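Local coordinates for protein leucyl-tRNA synthetase subunit alpha (Aquifex aeolicus, PDB 3O0A) that attaches leucine to its cognate tRNA and, through the CP1 hydrolytic domain, probably clears wrongly charged tRNA by hydrolysing the aminoacyl ester, at residues Lys91-Ser94 with Thr95-Thr99. Residues are numbered along the deposited sequence; the frame is centred on the assembly and turned at random.
Sequences KKMS and TRERT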
ATOM      1  N   LYS A  91      13.305  11.486  10.373  1.00 18.79           N
ATOM      2  CA  LYS A  91      13.733  11.351  11.787  1.00 20.00           C
ATOM      3  C   LYS A  91      13.658  12.681  12.535  1.00 20.17           C
ATOM      4  O   LYS A  91      13.449  12.715  13.757  1.00 21.00           O
ATOM      5  CB  LYS A  91      15.169  10.822  11.908  1.00 19.98           C
ATOM      6  CG  LYS A  91      15.378   9.379  11.496  1.00 20.53           C
ATOM      7  CD  LYS A  91      16.827   8.941  11.773  1.00 21.53           C
ATOM      8  CE  LYS A  91      17.092   7.547  11.220  1.00 24.79           C
ATOM      9  NZ  LYS A  91      18.457   7.058  11.569  1.00 28.38           N
ATOM     10  N   LYS A  92      13.823  13.781  11.803  1.00 18.56           N
ATOM     11  CA  LYS A  92      13.844  15.090  12.422  1.00 19.22           C
ATOM     12  C   LYS A  92      12.481  15.765  12.558  1.00 18.68           C
ATOM     13  O   LYS A  92      12.363  16.738  13.290  1.00 20.38           O
ATOM     14  CB  LYS A  92      14.808  15.998  11.669  1.00 19.65           C
ATOM     15  CG  LYS A  92      16.240  15.520  11.750  1.00 21.06           C
ATOM     16  CD  LYS A  92      17.192  16.558  11.252  1.00 23.59           C
ATOM     17  CE  LYS A  92      17.314  16.506   9.755  1.00 25.54           C
ATOM     18  NZ  LYS A  92      18.447  17.359   9.326  1.00 24.39           N
ATOM     19  N   MET A  93      11.477  15.256  11.852  1.00 16.64           N
ATOM     20  CA  MET A  93      10.165  15.900  11.771  1.00 17.08           C
ATOM     21  C   MET A  93       9.226  15.367  12.831  1.00 16.16           C
ATOM     22  O   MET A  93       9.120  14.138  13.035  1.00 16.24           O
ATOM     23  CB  MET A  93       9.531  15.676  10.392  1.00 17.31           C
ATOM     24  CG  MET A  93      10.344  16.200   9.207  1.00 17.87           C
ATOM     25  SD  MET A  93      10.269  17.992   9.148  1.00 26.29           S
ATOM     26  CE  MET A  93      11.850  18.395   9.893  1.00 25.01           C
ATOM     27  N   SER A  94       8.505  16.290  13.460  1.00 16.86           N
ATOM     28  CA  SER A  94       7.468  15.964  14.449  1.00 16.81           C
ATOM     29  C   SER A  94       6.204  15.409  13.792  1.00 16.14           C
ATOM     30  O   SER A  94       6.045  15.489  12.579  1.00 15.55           O
ATOM     31  CB  SER A  94       7.090  17.226  15.215  1.00 18.63           C
ATOM     32  OG  SER A  94       6.386  18.144  14.375  1.00 17.87           O
ATOM     33  N   THR A  95       5.300  14.861  14.599  1.00 16.61           N
ATOM     34  CA  THR A  95       4.020  14.384  14.084  1.00 16.48           C
ATOM     35  C   THR A  95       3.272  15.518  13.361  1.00 17.55           C
ATOM     36  O   THR A  95       2.775  15.309  12.237  1.00 18.34           O
ATOM     37  CB  THR A  95       3.159  13.723  15.184  1.00 16.77           C
ATOM     38  OG1 THR A  95       3.876  12.583  15.677  1.00 17.90           O
ATOM     39  CG2 THR A  95       1.859  13.223  14.577  1.00 16.03           C
ATOM     40  N   ARG A  96       3.251  16.699  13.970  1.00 18.82           N
ATOM     41  CA  ARG A  96       2.576  17.857  13.375  1.00 19.91           C
ATOM     42  C   ARG A  96       3.207  18.179  12.019  1.00 19.98           C
ATOM     43  O   ARG A  96       2.493  18.325  11.027  1.00 19.88           O
ATOM     44  CB  ARG A  96       2.597  19.062  14.298  1.00 21.49           C
ATOM     45  CG  ARG A  96       1.865  20.272  13.720  1.00 22.64           C
ATOM     46  CD  ARG A  96       1.969  21.485  14.621  1.00 26.78           C
ATOM     47  NE  ARG A  96       3.340  21.972  14.690  1.00 29.42           N
ATOM     48  CZ  ARG A  96       3.850  22.598  15.744  1.00 31.36           C
ATOM     49  NH1 ARG A  96       3.106  22.808  16.828  1.00 33.59           N
ATOM     50  NH2 ARG A  96       5.104  23.007  15.717  1.00 30.08           N
ATOM     51  N   GLU A  97       4.536  18.234  11.985  1.00 18.95           N
ATOM     52  CA  GLU A  97       5.304  18.571  10.763  1.00 19.71           C
ATOM     53  C   GLU A  97       5.192  17.552   9.624  1.00 19.70           C
ATOM     54  O   GLU A  97       5.555  17.865   8.482  1.00 20.95           O
ATOM     55  CB  GLU A  97       6.781  18.782  11.102  1.00 18.87           C
ATOM     56  CG  GLU A  97       7.005  20.009  11.972  1.00 18.24           C
ATOM     57  CD  GLU A  97       8.364  20.054  12.655  1.00 16.42           C
ATOM     58  OE1 GLU A  97       9.090  19.029  12.661  1.00 16.00           O
ATOM     59  OE2 GLU A  97       8.691  21.125  13.204  1.00 19.52           O
ATOM     60  N   ARG A  98       4.762  16.330   9.938  1.00 19.20           N
ATOM     61  CA  ARG A  98       4.635  15.268   8.938  1.00 19.43           C
ATOM     62  C   ARG A  98       3.217  15.103   8.406  1.00 21.07           C
ATOM     63  O   ARG A  98       2.996  14.369   7.419  1.00 20.70           O
ATOM     64  CB  ARG A  98       5.123  13.932   9.516  1.00 18.01           C
ATOM     65  CG  ARG A  98       6.645  13.870   9.628  1.00 18.82           C
ATOM     66  CD  ARG A  98       7.110  12.616  10.302  1.00 20.11           C
ATOM     67  NE  ARG A  98       6.422  11.458   9.724  1.00 23.82           N
ATOM     68  CZ  ARG A  98       6.732  10.192   9.963  1.00 24.09           C
ATOM     69  NH1 ARG A  98       7.753   9.890  10.761  1.00 24.56           N
ATOM     70  NH2 ARG A  98       6.003   9.226   9.401  1.00 21.68           N
ATOM     71  N   THR A  99       2.269  15.727   9.099  1.00 23.11           N
ATOM     72  CA  THR A  99       0.839  15.537   8.838  1.00 25.42           C
ATOM     73  C   THR A  99       0.099  16.854   8.585  1.00 29.11           C
ATOM     74  O   THR A  99      -1.036  16.847   8.101  1.00 29.15           O
ATOM     75  CB  THR A  99       0.144  14.810  10.007  1.00 25.32           C
ATOM     76  OG1 THR A  99       0.296  15.593  11.190  1.00 25.00           O
ATOM     77  CG2 THR A  99       0.749  13.419  10.235  1.00 23.68           C
TER
HETATM   78  O   HOH W   1       9.544  11.389  12.559  1.00 25.78           O
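S94 leads from an extended backbone straight into the short helix 95-99, whose first turn folds back on it: R98 N reaches S94 O at 3.1 Å, a weak bond because the N-H is bent to 125° at the hydrogen. Two straighter bonds run in opposite senses between S94 and E97. The hydroxyl OG of S94 accepts from E97 N at 3.0 Å; chi1 of 70° sets OG between the backbone N and the carbonyl carbon, the position from which it faces this amide. In return E97 OE1 accepts from S94 N at 2.9 Å, nearly linear at 174°, although the amide meets the carboxylate from above its plane. E97 starts out toward S94 and, with CG lying beside its own backbone N, runs extended to bring OE1 to the S94 amide. With an alanine here in place of S94 the hydroxyl is gone, and E97 N would probably lose its capping acceptor, although the S94 N to E97 OE1 bond could remain. M93 flanks the same carboxylate, its bent side chain crossing that of E97 at about a right angle, with SD 3.8 Å from OE1. Its CB rests against R98 CG at 3.5 Å, and a water joins M93 O to R98 NH1, lying in the guanidinium plane at its edge. R98 is buried and tied further into the fold by a salt bridge to E61 and a bond from NE to N128 O. The reciprocal S94-E97 pair defines a capping box, here starting helix 95-99 just after helix 80-91 on the surface of the editing domain.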